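Local atomic coordinates of Cys-Gly metallodipeptidase DUG1 (PDB entry 4G1P), a protein that hydrolyses the dipeptide Cys-Gly with the help of bound metal ions and acts as the catalytic subunit of the complex that degrades glutathione. Residues Leu85-Ser90 with Asn187-Gly192; Leu98-Tyr103 with Ile198-Trp203; Val210-Leu215 with Val437-Met442; Met270-Thr275 with Val350-Ser355; His312-Pro317 with Phe416-Gly421. All blocks are in the same frame, centred on the assembly; numbering follows the deposited sequence.

Contact 1: residues Leu85-Ser90 with Asn187-Gly192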
# COMPACT_ATOMS: atom_id res chain seq x y z
N LEU A 85 -5.84 27.24 -23.10
CA LEU A 85 -5.47 27.68 -24.44
C LEU A 85 -5.25 29.18 -24.44
O LEU A 85 -6.05 29.94 -23.89
CB LEU A 85 -6.55 27.32 -25.46
CG LEU A 85 -7.11 25.89 -25.52
CD1 LEU A 85 -8.03 25.82 -26.71
CD2 LEU A 85 -6.03 24.83 -25.61
N SER A 86 -4.17 29.62 -25.07
CA SER A 86 -3.92 31.04 -25.22
C SER A 86 -3.07 31.32 -26.46
O SER A 86 -2.45 30.42 -27.02
CB SER A 86 -3.24 31.59 -23.98
OG SER A 86 -1.91 31.15 -23.89
N ARG A 87 -3.06 32.57 -26.89
CA ARG A 87 -2.24 32.97 -28.02
C ARG A 87 -1.43 34.18 -27.60
O ARG A 87 -1.87 34.97 -26.75
CB ARG A 87 -3.09 33.31 -29.25
CG ARG A 87 -4.53 32.78 -29.19
CD ARG A 87 -5.38 33.11 -30.44
NE ARG A 87 -5.14 32.13 -31.49
CZ ARG A 87 -5.97 31.15 -31.82
NH1 ARG A 87 -7.13 31.01 -31.20
NH2 ARG A 87 -5.63 30.31 -32.78
N PHE A 88 -0.24 34.30 -28.16
CA PHE A 88 0.54 35.52 -28.03
C PHE A 88 0.98 35.98 -29.41
O PHE A 88 1.77 35.32 -30.07
CB PHE A 88 1.74 35.36 -27.09
CG PHE A 88 2.51 36.62 -26.90
CD1 PHE A 88 3.56 36.94 -27.75
CD2 PHE A 88 2.18 37.50 -25.88
CE1 PHE A 88 4.27 38.12 -27.58
CE2 PHE A 88 2.89 38.68 -25.71
CZ PHE A 88 3.93 38.99 -26.55
N GLY A 89 0.44 37.12 -29.82
CA GLY A 89 0.64 37.64 -31.16
C GLY A 89 -0.43 37.15 -32.13
O GLY A 89 -0.97 36.06 -31.97
N SER A 90 -0.73 37.97 -33.13
CA SER A 90 -1.65 37.56 -34.19
C SER A 90 -1.26 38.21 -35.50
O SER A 90 -2.08 38.84 -36.16
CB SER A 90 -3.12 37.84 -33.83
OG SER A 90 -3.29 39.12 -33.23
N ASN A 187 -9.65 22.29 -36.54
CA ASN A 187 -10.11 23.25 -37.54
C ASN A 187 -10.79 24.42 -36.85
O ASN A 187 -11.62 25.11 -37.44
CB ASN A 187 -11.05 22.59 -38.55
CG ASN A 187 -11.92 21.51 -37.92
OD1 ASN A 187 -11.80 21.21 -36.73
ND2 ASN A 187 -12.80 20.90 -38.72
N GLY A 188 -10.42 24.61 -35.58
CA GLY A 188 -10.96 25.65 -34.74
C GLY A 188 -9.84 26.45 -34.12
O GLY A 188 -9.12 27.16 -34.83
N TYR A 189 -9.67 26.32 -32.80
CA TYR A 189 -8.65 27.11 -32.10
C TYR A 189 -7.25 26.85 -32.65
O TYR A 189 -6.42 27.74 -32.64
CB TYR A 189 -8.68 26.84 -30.59
CG TYR A 189 -8.02 27.90 -29.76
CD1 TYR A 189 -6.64 27.96 -29.65
CD2 TYR A 189 -8.77 28.83 -29.06
CE1 TYR A 189 -6.02 28.95 -28.89
CE2 TYR A 189 -8.17 29.81 -28.29
CZ TYR A 189 -6.79 29.87 -28.21
OH TYR A 189 -6.18 30.84 -27.46
N PHE A 190 -7.01 25.64 -33.17
CA PHE A 190 -5.68 25.26 -33.65
C PHE A 190 -5.53 25.32 -35.18
O PHE A 190 -4.55 24.79 -35.72
CB PHE A 190 -5.36 23.85 -33.20
CG PHE A 190 -5.31 23.69 -31.71
CD1 PHE A 190 -4.78 24.69 -30.91
CD2 PHE A 190 -5.80 22.54 -31.11
CE1 PHE A 190 -4.72 24.54 -29.54
CE2 PHE A 190 -5.75 22.39 -29.74
CZ PHE A 190 -5.20 23.39 -28.95
N LYS A 191 -6.49 25.95 -35.86
CA LYS A 191 -6.55 25.92 -37.32
C LYS A 191 -5.26 26.38 -38.02
O LYS A 191 -4.82 25.75 -38.98
CB LYS A 191 -7.77 26.68 -37.87
CG LYS A 191 -7.60 28.18 -38.02
CD LYS A 191 -8.85 28.81 -38.63
CE LYS A 191 -8.82 30.35 -38.61
NZ LYS A 191 -7.98 30.97 -39.69
N GLY A 192 -4.65 27.45 -37.53
CA GLY A 192 -3.51 28.01 -38.23
C GLY A 192 -2.14 27.49 -37.85
O GLY A 192 -1.12 28.00 -38.33
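Tyr189 is sandwiched between Leu85 and Arg87, two residues apart on the same side of strand 83-88. Over one face of its ring lies the Arg87 guanidinium, stacked in a cation-pi arrangement with planes 28° apart and CZ 3.9 Å from the Tyr189 centroid. The bend in the arginine chain at chi3 (84°) folds the guanidinium back over the ring, where NH1 sits above the centre while NH2 donates to the backbone Tyr189 O at 2.7 Å, in the carbonyl plane. Here strand 83-88, next to the edge strand 61-64 in the mixed sheet of the M20 catalytic domain, meets the type I turn Gly188-Lys191 after helix 178-185. Asp60 fixes both polar ends, its carboxylate pairing with Arg87 NH1 and its carbonyl O with Tyr189 OH. The opposite ring face receives a methyl: Leu85 CD1 makes a CH-pi contact 3.9 Å from the Tyr189 centroid. The other branch of this leucine turns to Phe190, whose side chain it crosses at about a right angle, CD2 to CZ 3.7 Å.

Contact 2: residues Leu98-Tyr103 with Ile198-Trp203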
# COMPACT_ATOMS: atom_id res chain seq x y z
N LEU A 98 2.53 26.03 -31.75
CA LEU A 98 1.76 25.59 -30.60
C LEU A 98 2.71 24.91 -29.62
O LEU A 98 3.46 24.00 -30.00
CB LEU A 98 0.65 24.62 -31.02
CG LEU A 98 -0.13 23.91 -29.91
CD1 LEU A 98 -0.62 24.91 -28.92
CD2 LEU A 98 -1.31 23.17 -30.48
N VAL A 99 2.70 25.39 -28.38
CA VAL A 99 3.44 24.71 -27.32
C VAL A 99 2.51 24.05 -26.33
O VAL A 99 1.51 24.63 -25.90
CB VAL A 99 4.44 25.64 -26.58
CG1 VAL A 99 5.52 26.10 -27.54
CG2 VAL A 99 3.73 26.83 -25.95
N TYR A 100 2.84 22.81 -25.98
CA TYR A 100 2.08 22.02 -25.03
C TYR A 100 2.93 21.65 -23.83
O TYR A 100 4.14 21.38 -23.96
CB TYR A 100 1.59 20.74 -25.70
CG TYR A 100 1.25 19.62 -24.75
CD1 TYR A 100 2.22 18.74 -24.28
CD2 TYR A 100 -0.06 19.42 -24.34
CE1 TYR A 100 1.91 17.73 -23.41
CE2 TYR A 100 -0.39 18.40 -23.49
CZ TYR A 100 0.60 17.56 -23.02
OH TYR A 100 0.26 16.54 -22.17
N GLY A 101 2.29 21.60 -22.66
CA GLY A 101 2.91 21.14 -21.43
C GLY A 101 1.82 20.77 -20.43
O GLY A 101 0.63 20.77 -20.76
N HIS A 102 2.21 20.47 -19.20
CA HIS A 102 1.20 20.10 -18.23
C HIS A 102 1.48 20.64 -16.85
O HIS A 102 2.63 20.64 -16.38
CB HIS A 102 0.97 18.59 -18.20
CG HIS A 102 2.12 17.79 -17.65
ND1 HIS A 102 2.25 17.51 -16.31
CD2 HIS A 102 3.15 17.16 -18.28
CE1 HIS A 102 3.33 16.77 -16.13
NE2 HIS A 102 3.89 16.54 -17.31
N TYR A 103 0.42 21.09 -16.19
CA TYR A 103 0.57 21.76 -14.91
C TYR A 103 0.23 20.92 -13.69
O TYR A 103 0.41 21.38 -12.57
CB TYR A 103 -0.21 23.06 -14.90
CG TYR A 103 -1.70 22.93 -15.10
CD1 TYR A 103 -2.52 22.56 -14.04
CD2 TYR A 103 -2.29 23.21 -16.33
CE1 TYR A 103 -3.90 22.46 -14.20
CE2 TYR A 103 -3.67 23.11 -16.50
CZ TYR A 103 -4.47 22.74 -15.42
OH TYR A 103 -5.83 22.64 -15.56
N ILE A 198 7.13 20.61 -27.76
CA ILE A 198 6.83 20.12 -26.43
C ILE A 198 8.11 20.04 -25.63
O ILE A 198 9.10 19.47 -26.09
CB ILE A 198 6.21 18.72 -26.46
CG1 ILE A 198 4.81 18.77 -27.05
CG2 ILE A 198 6.14 18.13 -25.07
CD1 ILE A 198 4.21 17.38 -27.27
N SER A 199 8.09 20.62 -24.43
CA SER A 199 9.20 20.47 -23.51
C SER A 199 8.70 19.68 -22.32
O SER A 199 8.15 20.24 -21.38
CB SER A 199 9.69 21.84 -23.07
OG SER A 199 10.89 21.72 -22.33
N ASP A 200 8.90 18.37 -22.35
CA ASP A 200 8.33 17.51 -21.34
C ASP A 200 9.11 16.22 -21.21
O ASP A 200 8.55 15.15 -20.96
CB ASP A 200 6.88 17.18 -21.71
CG ASP A 200 6.01 16.92 -20.49
OD1 ASP A 200 6.52 16.94 -19.35
OD2 ASP A 200 4.80 16.69 -20.67
N ASN A 201 10.42 16.30 -21.40
CA ASN A 201 11.31 15.19 -21.11
C ASN A 201 12.67 15.74 -20.75
O ASN A 201 12.77 16.88 -20.35
CB ASN A 201 11.37 14.20 -22.28
CG ASN A 201 12.03 14.78 -23.51
OD1 ASN A 201 11.75 15.93 -23.90
ND2 ASN A 201 12.91 14.01 -24.12
N TYR A 202 13.71 14.92 -20.88
CA TYR A 202 15.02 15.24 -20.29
C TYR A 202 16.13 14.83 -21.21
O TYR A 202 15.92 14.03 -22.11
CB TYR A 202 15.18 14.50 -18.96
CG TYR A 202 13.85 14.33 -18.29
CD1 TYR A 202 13.05 13.21 -18.56
CD2 TYR A 202 13.34 15.31 -17.45
CE1 TYR A 202 11.79 13.08 -17.99
CE2 TYR A 202 12.09 15.18 -16.88
CZ TYR A 202 11.32 14.07 -17.14
OH TYR A 202 10.07 13.95 -16.57
N TRP A 203 17.32 15.38 -20.97
CA TRP A 203 18.53 14.91 -21.63
C TRP A 203 18.69 13.47 -21.27
O TRP A 203 18.20 13.03 -20.23
CB TRP A 203 19.76 15.64 -21.11
CG TRP A 203 19.83 17.07 -21.44
CD1 TRP A 203 18.94 17.79 -22.18
CD2 TRP A 203 20.86 17.99 -21.04
NE1 TRP A 203 19.34 19.10 -22.26
CE2 TRP A 203 20.52 19.25 -21.57
CE3 TRP A 203 22.03 17.87 -20.29
CZ2 TRP A 203 21.31 20.38 -21.38
CZ3 TRP A 203 22.81 18.99 -20.10
CH2 TRP A 203 22.45 20.23 -20.64
O HOH W 1 6.54 22.23 -22.71
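Tyr100 and Ile198 form the close apolar part, Tyr100 CD1 lying 3.8 Å from Ile198 CG1. The tyrosine CG is anti to the backbone N (chi1 159°), which swings the ring slantwise across the isoleucine; its hydroxyl is bonded to Glu168. The backbones beside this packing are looser. A water bridges strand 96-102 and the residues leaving strand 195-198, donating to Tyr100 O at 2.8 Å and accepting from Ser199 N at 2.8 Å, while a third bond ties it to Ser199 O. The Asp200 carboxylate comes up at the edge of the His102 imidazole, the two planes 45° apart, and His102 ND1 is held by Asp104 O. A leucine in place of Asp200 would probably leave the zinc ion it shares with Asp137 short of a ligand. The histidine and aspartate side chains converge nearly at right angles, from the end of strand 96-102 and just past its parallel neighbour, consistent with both serving one zinc of the binuclear M20 centre, whose metals share Asp137.

Contact 3: residues Val210-Leu215 with Val437-Met442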
# COMPACT_ATOMS: atom_id res chain seq x y z
N VAL A 210 20.16 17.26 -25.75
CA VAL A 210 19.66 16.35 -26.78
C VAL A 210 18.43 16.95 -27.44
O VAL A 210 17.80 17.86 -26.91
CB VAL A 210 19.27 14.94 -26.20
CG1 VAL A 210 20.36 14.39 -25.31
CG2 VAL A 210 17.97 15.01 -25.43
N LEU A 211 18.09 16.44 -28.61
CA LEU A 211 16.78 16.69 -29.16
C LEU A 211 16.12 15.33 -29.36
O LEU A 211 16.78 14.34 -29.72
CB LEU A 211 16.86 17.49 -30.46
CG LEU A 211 17.51 18.87 -30.31
CD1 LEU A 211 17.59 19.56 -31.64
CD2 LEU A 211 16.75 19.73 -29.31
N THR A 212 14.83 15.27 -29.07
CA THR A 212 14.18 13.99 -28.96
C THR A 212 13.23 13.78 -30.10
O THR A 212 12.35 14.60 -30.34
CB THR A 212 13.50 13.85 -27.60
OG1 THR A 212 14.51 13.85 -26.58
CG2 THR A 212 12.72 12.54 -27.51
N TYR A 213 13.42 12.67 -30.81
CA TYR A 213 12.59 12.39 -31.98
C TYR A 213 11.67 11.16 -31.82
O TYR A 213 10.96 10.79 -32.77
CB TYR A 213 13.46 12.26 -33.24
CG TYR A 213 14.42 11.08 -33.25
CD1 TYR A 213 15.70 11.19 -32.72
CD2 TYR A 213 14.04 9.86 -33.79
CE1 TYR A 213 16.57 10.13 -32.73
CE2 TYR A 213 14.90 8.79 -33.79
CZ TYR A 213 16.16 8.93 -33.27
OH TYR A 213 17.02 7.85 -33.29
N GLY A 214 11.67 10.55 -30.64
CA GLY A 214 10.86 9.36 -30.39
C GLY A 214 10.43 9.09 -28.96
O GLY A 214 11.21 9.23 -28.02
N LEU A 215 9.18 8.66 -28.79
CA LEU A 215 8.67 8.30 -27.47
C LEU A 215 8.08 6.91 -27.46
O LEU A 215 7.42 6.50 -28.41
CB LEU A 215 7.56 9.26 -27.05
CG LEU A 215 7.94 10.71 -26.77
CD1 LEU A 215 6.73 11.56 -27.01
CD2 LEU A 215 8.40 10.84 -25.34
N VAL A 437 6.26 17.60 -35.02
CA VAL A 437 6.38 17.85 -33.59
C VAL A 437 7.84 17.75 -33.21
O VAL A 437 8.53 16.84 -33.67
CB VAL A 437 5.58 16.84 -32.76
CG1 VAL A 437 5.90 16.99 -31.28
CG2 VAL A 437 4.07 17.01 -33.01
N LEU A 438 8.30 18.70 -32.40
CA LEU A 438 9.64 18.66 -31.83
C LEU A 438 9.59 18.51 -30.31
O LEU A 438 8.82 19.19 -29.63
CB LEU A 438 10.35 19.95 -32.19
CG LEU A 438 11.56 20.27 -31.32
CD1 LEU A 438 12.73 19.38 -31.70
CD2 LEU A 438 11.93 21.74 -31.46
N LEU A 439 10.42 17.62 -29.76
CA LEU A 439 10.57 17.54 -28.30
C LEU A 439 11.87 18.19 -27.84
O LEU A 439 12.95 17.76 -28.21
CB LEU A 439 10.54 16.10 -27.83
CG LEU A 439 9.32 15.30 -28.23
CD1 LEU A 439 9.38 13.98 -27.53
CD2 LEU A 439 8.06 16.05 -27.87
N LEU A 440 11.74 19.22 -27.00
CA LEU A 440 12.87 20.03 -26.56
C LEU A 440 13.07 19.91 -25.06
O LEU A 440 12.59 20.75 -24.29
CB LEU A 440 12.60 21.51 -26.88
CG LEU A 440 13.73 22.44 -27.31
CD1 LEU A 440 13.31 23.88 -27.10
CD2 LEU A 440 15.05 22.15 -26.62
N PRO A 441 13.79 18.88 -24.63
CA PRO A 441 14.01 18.61 -23.20
C PRO A 441 14.67 19.78 -22.48
O PRO A 441 15.65 20.34 -22.96
CB PRO A 441 14.97 17.42 -23.21
CG PRO A 441 15.69 17.54 -24.51
CD PRO A 441 14.64 18.05 -25.49
N MET A 442 14.14 20.15 -21.33
CA MET A 442 14.81 21.15 -20.54
C MET A 442 15.83 20.51 -19.63
O MET A 442 17.02 20.85 -19.68
CB MET A 442 13.83 21.96 -19.71
CG MET A 442 14.50 22.92 -18.75
SD MET A 442 13.41 24.26 -18.35
CE MET A 442 13.79 25.44 -19.66
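Leu439 turns its CG anti to the carbonyl carbon (chi1 -56°), and this sends CD1 between two residues of strand 210-226: CG2 of Thr212 at 3.6 Å and CD1 of Leu215 at 3.6 Å. Thr212 splits its branches to suit. CG2, anti to the backbone N, faces the leucine, while OG1, on the other branch (chi1 -65°), bonds to Asn201. A beta-branched residue thus supplies both a methyl for the core and a buried hydroxyl with a partner. Behind these side chains the backbones meet in one antiparallel hydrogen-bonded pair, Thr212 N donating to Leu439 O at 3.2 Å and nearly straight (167°). Pro441, which has no N-H to satisfy, rests its CG on Val210 CG2 at 3.5 Å, and Leu211 and Leu440 lie side by side, pointing the same way. The strand axes diverge strongly, so the pairing stops at a single bridge. This is where 437-439, an edge strand of the large mixed sheet in the M20 alpha/beta catalytic domain, meets strand 210-226 of the second sheet.

Contact 4: residues Met270-Thr275 with Val350-Ser355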
# COMPACT_ATOMS: atom_id res chain seq x y z
N MET A 270 5.11 -8.31 -32.68
CA MET A 270 4.68 -6.97 -33.06
C MET A 270 5.80 -5.95 -33.04
O MET A 270 5.62 -4.83 -33.49
CB MET A 270 3.60 -6.48 -32.12
CG MET A 270 2.23 -7.02 -32.40
SD MET A 270 1.06 -6.22 -31.30
CE MET A 270 1.67 -6.81 -29.72
N VAL A 271 6.94 -6.34 -32.47
CA VAL A 271 8.08 -5.43 -32.34
C VAL A 271 8.82 -5.23 -33.66
O VAL A 271 9.40 -6.17 -34.21
CB VAL A 271 9.06 -5.94 -31.29
CG1 VAL A 271 10.34 -5.09 -31.30
CG2 VAL A 271 8.41 -5.91 -29.92
N ALA A 272 8.79 -4.01 -34.18
CA ALA A 272 9.45 -3.69 -35.44
C ALA A 272 10.93 -4.07 -35.40
O ALA A 272 11.60 -3.89 -34.38
CB ALA A 272 9.28 -2.22 -35.78
N PRO A 273 11.44 -4.63 -36.50
CA PRO A 273 12.84 -5.08 -36.55
C PRO A 273 13.83 -3.93 -36.63
O PRO A 273 13.51 -2.83 -37.10
CB PRO A 273 12.89 -5.92 -37.82
CG PRO A 273 11.79 -5.37 -38.67
CD PRO A 273 10.70 -4.99 -37.72
N LEU A 274 15.05 -4.21 -36.21
CA LEU A 274 16.08 -3.20 -36.12
C LEU A 274 16.70 -2.91 -37.48
O LEU A 274 17.33 -3.79 -38.06
CB LEU A 274 17.15 -3.67 -35.14
CG LEU A 274 18.27 -2.69 -34.83
CD1 LEU A 274 17.72 -1.43 -34.19
CD2 LEU A 274 19.29 -3.36 -33.93
N THR A 275 16.55 -1.69 -37.98
CA THR A 275 17.06 -1.32 -39.30
C THR A 275 18.43 -0.64 -39.27
O THR A 275 18.84 -0.10 -38.25
CB THR A 275 16.12 -0.35 -40.05
OG1 THR A 275 16.07 0.91 -39.36
CG2 THR A 275 14.73 -0.92 -40.20
N VAL A 350 6.43 0.14 -28.22
CA VAL A 350 7.31 0.61 -29.27
C VAL A 350 6.65 0.26 -30.59
O VAL A 350 5.67 -0.49 -30.61
CB VAL A 350 8.65 -0.10 -29.20
CG1 VAL A 350 9.35 0.19 -27.87
CG2 VAL A 350 8.45 -1.59 -29.40
N PRO A 351 7.17 0.79 -31.70
CA PRO A 351 6.65 0.25 -32.97
C PRO A 351 7.11 -1.21 -33.15
O PRO A 351 8.22 -1.56 -32.76
CB PRO A 351 7.29 1.17 -34.01
CG PRO A 351 8.51 1.71 -33.34
CD PRO A 351 8.13 1.89 -31.92
N ASP A 352 6.25 -2.04 -33.71
CA ASP A 352 4.93 -1.62 -34.17
C ASP A 352 3.83 -2.25 -33.33
O ASP A 352 2.97 -2.93 -33.88
CB ASP A 352 4.72 -2.02 -35.64
CG ASP A 352 5.97 -1.80 -36.50
OD1 ASP A 352 6.52 -0.68 -36.50
OD2 ASP A 352 6.40 -2.77 -37.16
N MET A 353 3.84 -2.02 -32.02
CA MET A 353 2.85 -2.64 -31.14
C MET A 353 1.48 -1.96 -31.22
O MET A 353 1.37 -0.76 -31.04
CB MET A 353 3.36 -2.63 -29.70
CG MET A 353 4.61 -3.46 -29.51
SD MET A 353 5.45 -3.16 -27.95
CE MET A 353 4.18 -3.67 -26.79
N ASP A 354 0.44 -2.74 -31.52
CA ASP A 354 -0.92 -2.20 -31.52
C ASP A 354 -1.51 -2.24 -30.11
O ASP A 354 -1.43 -3.27 -29.43
CB ASP A 354 -1.82 -2.99 -32.50
CG ASP A 354 -3.27 -2.51 -32.48
OD1 ASP A 354 -3.52 -1.29 -32.54
OD2 ASP A 354 -4.17 -3.37 -32.38
N SER A 355 -2.11 -1.13 -29.68
CA SER A 355 -2.65 -1.01 -28.33
C SER A 355 -3.65 -2.13 -28.05
O SER A 355 -3.46 -2.93 -27.12
CB SER A 355 -3.31 0.35 -28.13
OG SER A 355 -3.72 0.55 -26.78
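Two backbone hydrogen bonds join Met270-Thr275 to Val350-Ser355: Asp352 N donates to Met270 O at 2.9 Å, in the carbonyl plane, and Ala272 N donates to Pro351 O at 2.9 Å, approaching that carbonyl well off its axis (C=O...N 105°). The second loop leads into helix 355-371, the connection between strands 340-349 and 378-391, which flank strand 210-226 and run antiparallel to it, an arrangement consistent with a split beta-alpha-beta unit. The peptide bond between Pro351 and Asp352 is cis, which places the Pro351 carbonyl and the Asp352 N-H, one acceptor and one donor, within reach of the same neighbouring loop. Thr275 is the N-cap of helix 276-281 and Asp354 that of helix 355-371; their short oxygen-bearing side chains suit the place, since each can accept from a backbone N-H of the first turn. Further out, sulfur takes over from oxygen: Met270 runs extended through chi2 (-175°), which carries SD along the loop to Asp354 N, a weak bond of 3.5 Å. The packing beyond is light. Ala272, small enough to lie close to the other loop, sets its CB against the Asp352 carboxylate and 4.3 Å from Pro351 CB. Met270 CB meets Met353 CG at 4.1 Å, and Val271 CG2 faces Val350 CG2 at 4.4 Å.

Contact 5: residues His312-Pro317 with Phe416-Gly421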
# COMPACT_ATOMS: atom_id res chain seq x y z
N HIS A 312 17.26 -0.77 -25.28
CA HIS A 312 16.28 -1.26 -24.34
C HIS A 312 15.53 -0.15 -23.59
O HIS A 312 14.43 -0.39 -23.09
CB HIS A 312 16.88 -2.31 -23.40
CG HIS A 312 16.99 -3.66 -24.03
ND1 HIS A 312 18.18 -4.18 -24.49
CD2 HIS A 312 16.04 -4.58 -24.34
CE1 HIS A 312 17.96 -5.37 -25.03
NE2 HIS A 312 16.67 -5.63 -24.95
N ARG A 313 16.10 1.06 -23.55
CA ARG A 313 15.32 2.23 -23.13
C ARG A 313 14.42 2.76 -24.23
O ARG A 313 13.37 3.30 -23.95
CB ARG A 313 16.21 3.40 -22.72
CG ARG A 313 17.18 3.12 -21.63
CD ARG A 313 18.18 4.26 -21.55
NE ARG A 313 17.57 5.45 -20.99
CZ ARG A 313 18.07 6.11 -19.96
NH1 ARG A 313 19.20 5.70 -19.42
NH2 ARG A 313 17.46 7.19 -19.49
N TRP A 314 14.85 2.64 -25.49
CA TRP A 314 14.21 3.40 -26.57
C TRP A 314 13.28 2.63 -27.50
O TRP A 314 12.25 3.16 -27.92
CB TRP A 314 15.24 4.14 -27.41
CG TRP A 314 15.98 5.21 -26.69
CD1 TRP A 314 15.69 5.73 -25.46
CD2 TRP A 314 17.17 5.88 -27.13
NE1 TRP A 314 16.61 6.67 -25.12
CE2 TRP A 314 17.53 6.79 -26.13
CE3 TRP A 314 17.96 5.80 -28.29
CZ2 TRP A 314 18.65 7.63 -26.24
CZ3 TRP A 314 19.07 6.62 -28.40
CH2 TRP A 314 19.40 7.52 -27.38
N ARG A 315 13.64 1.40 -27.86
CA ARG A 315 12.95 0.76 -28.98
C ARG A 315 12.55 -0.69 -28.76
O ARG A 315 11.94 -1.29 -29.63
CB ARG A 315 13.75 0.91 -30.29
CG ARG A 315 15.13 0.28 -30.25
CD ARG A 315 15.13 -1.05 -30.99
NE ARG A 315 14.57 -0.91 -32.32
CZ ARG A 315 13.77 -1.80 -32.89
NH1 ARG A 315 13.45 -2.91 -32.24
NH2 ARG A 315 13.29 -1.59 -34.12
N TYR A 316 12.90 -1.25 -27.61
CA TYR A 316 12.34 -2.53 -27.18
C TYR A 316 11.35 -2.27 -26.05
O TYR A 316 11.59 -1.40 -25.22
CB TYR A 316 13.44 -3.49 -26.71
CG TYR A 316 14.30 -4.00 -27.86
CD1 TYR A 316 13.72 -4.40 -29.05
CD2 TYR A 316 15.69 -4.05 -27.75
CE1 TYR A 316 14.50 -4.86 -30.11
CE2 TYR A 316 16.46 -4.50 -28.80
CZ TYR A 316 15.86 -4.91 -29.97
OH TYR A 316 16.62 -5.37 -31.03
N PRO A 317 10.23 -3.01 -26.03
CA PRO A 317 9.23 -2.79 -24.98
C PRO A 317 9.75 -3.14 -23.60
O PRO A 317 10.80 -3.77 -23.48
CB PRO A 317 8.09 -3.74 -25.37
CG PRO A 317 8.72 -4.77 -26.21
CD PRO A 317 9.85 -4.10 -26.94
N PHE A 416 20.91 13.26 -31.01
CA PHE A 416 19.54 12.99 -31.39
C PHE A 416 19.07 11.70 -30.73
O PHE A 416 19.61 10.63 -30.97
CB PHE A 416 19.40 12.92 -32.90
CG PHE A 416 19.48 14.25 -33.58
CD1 PHE A 416 20.70 14.88 -33.77
CD2 PHE A 416 18.33 14.87 -34.04
CE1 PHE A 416 20.77 16.10 -34.41
CE2 PHE A 416 18.39 16.09 -34.68
CZ PHE A 416 19.61 16.71 -34.87
N THR A 417 18.08 11.81 -29.86
CA THR A 417 17.77 10.70 -28.97
C THR A 417 16.30 10.36 -29.01
O THR A 417 15.46 11.16 -29.42
CB THR A 417 18.09 11.04 -27.52
OG1 THR A 417 17.28 12.15 -27.12
CG2 THR A 417 19.55 11.39 -27.34
N ARG A 418 15.99 9.15 -28.55
CA ARG A 418 14.61 8.79 -28.32
C ARG A 418 14.36 8.84 -26.82
O ARG A 418 15.26 9.18 -26.06
CB ARG A 418 14.33 7.42 -28.93
CG ARG A 418 14.42 7.48 -30.44
CD ARG A 418 14.45 6.11 -31.07
NE ARG A 418 13.14 5.48 -31.04
CZ ARG A 418 12.82 4.43 -31.78
NH1 ARG A 418 13.71 3.92 -32.62
NH2 ARG A 418 11.61 3.90 -31.70
N GLU A 419 13.14 8.54 -26.41
CA GLU A 419 12.76 8.61 -25.01
C GLU A 419 12.17 7.29 -24.53
O GLU A 419 11.33 6.69 -25.22
CB GLU A 419 11.73 9.70 -24.78
CG GLU A 419 12.22 10.88 -23.98
CD GLU A 419 12.64 10.51 -22.57
OE1 GLU A 419 11.92 9.73 -21.91
OE2 GLU A 419 13.71 11.01 -22.13
N GLY A 420 12.60 6.87 -23.34
CA GLY A 420 11.97 5.75 -22.67
C GLY A 420 10.61 6.14 -22.12
O GLY A 420 9.70 5.33 -22.04
N GLY A 421 10.48 7.41 -21.75
CA GLY A 421 9.24 7.93 -21.22
C GLY A 421 8.20 8.13 -22.30
O GLY A 421 8.43 7.79 -23.46
O HOH W 2 11.27 5.67 -28.14
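Arg313, in the last turn of helix 306-314, meets Gly420 through its backbone, the carbonyl O lying 3.1 Å from Gly420 CA in a CA-H...O contact. Glycine suits this place, since a side chain here would probably crowd that carbonyl. Trp314 follows and carries most of the contact: with CG anti to the carbonyl carbon (chi1 -65°), its indole lies over strand 415-419. Arg418 CB makes a CH-pi contact over the face of the five-membered ring, 3.9 Å from its centroid, and Thr417 CB comes up obliquely to CZ2 of the six-membered ring, 3.7 Å away. Cut back to a methyl, as in an alanine here, the side chain would probably bare Arg418 and Thr417 and seat the helix end less firmly. A water donates to Trp314 O at 2.7 Å and to Glu419 O at 3.1 Å. Next comes Arg315, just past the helix; its CB lies over one face of the Arg418 guanidinium, 3.8 Å from NH1, while its own guanidinium forms a salt bridge with Glu278. Such packing of a helix end on a strand lies, in this M20 enzyme, just before Ser422, which lines the pocket for the bound cysteine and glycine.

Overall arrangement
Contact 2 is at the catalytic centre, the side chain of Asp200 about 3 Å from a zinc ion and that of His102 about 5 Å from the bound glycine. Contact 1 lies on the same large sheet, centres about 18 Å apart, and touches it through Phe190 and Leu98. Contact 3, about 9 Å from contact 2 between centres, is tied to it by probable hydrogen bonds, Ser199 OG with Leu440 O and Leu440 N with Ile198 O. Contact 5 shares a sheet with contact 3, and its Glu419 side chain is about 7 Å from the bound cysteine. Contact 4 is remote from the metals but meets contact 5, where Arg315 NH2 lies 2.9 Å from Ala272 O.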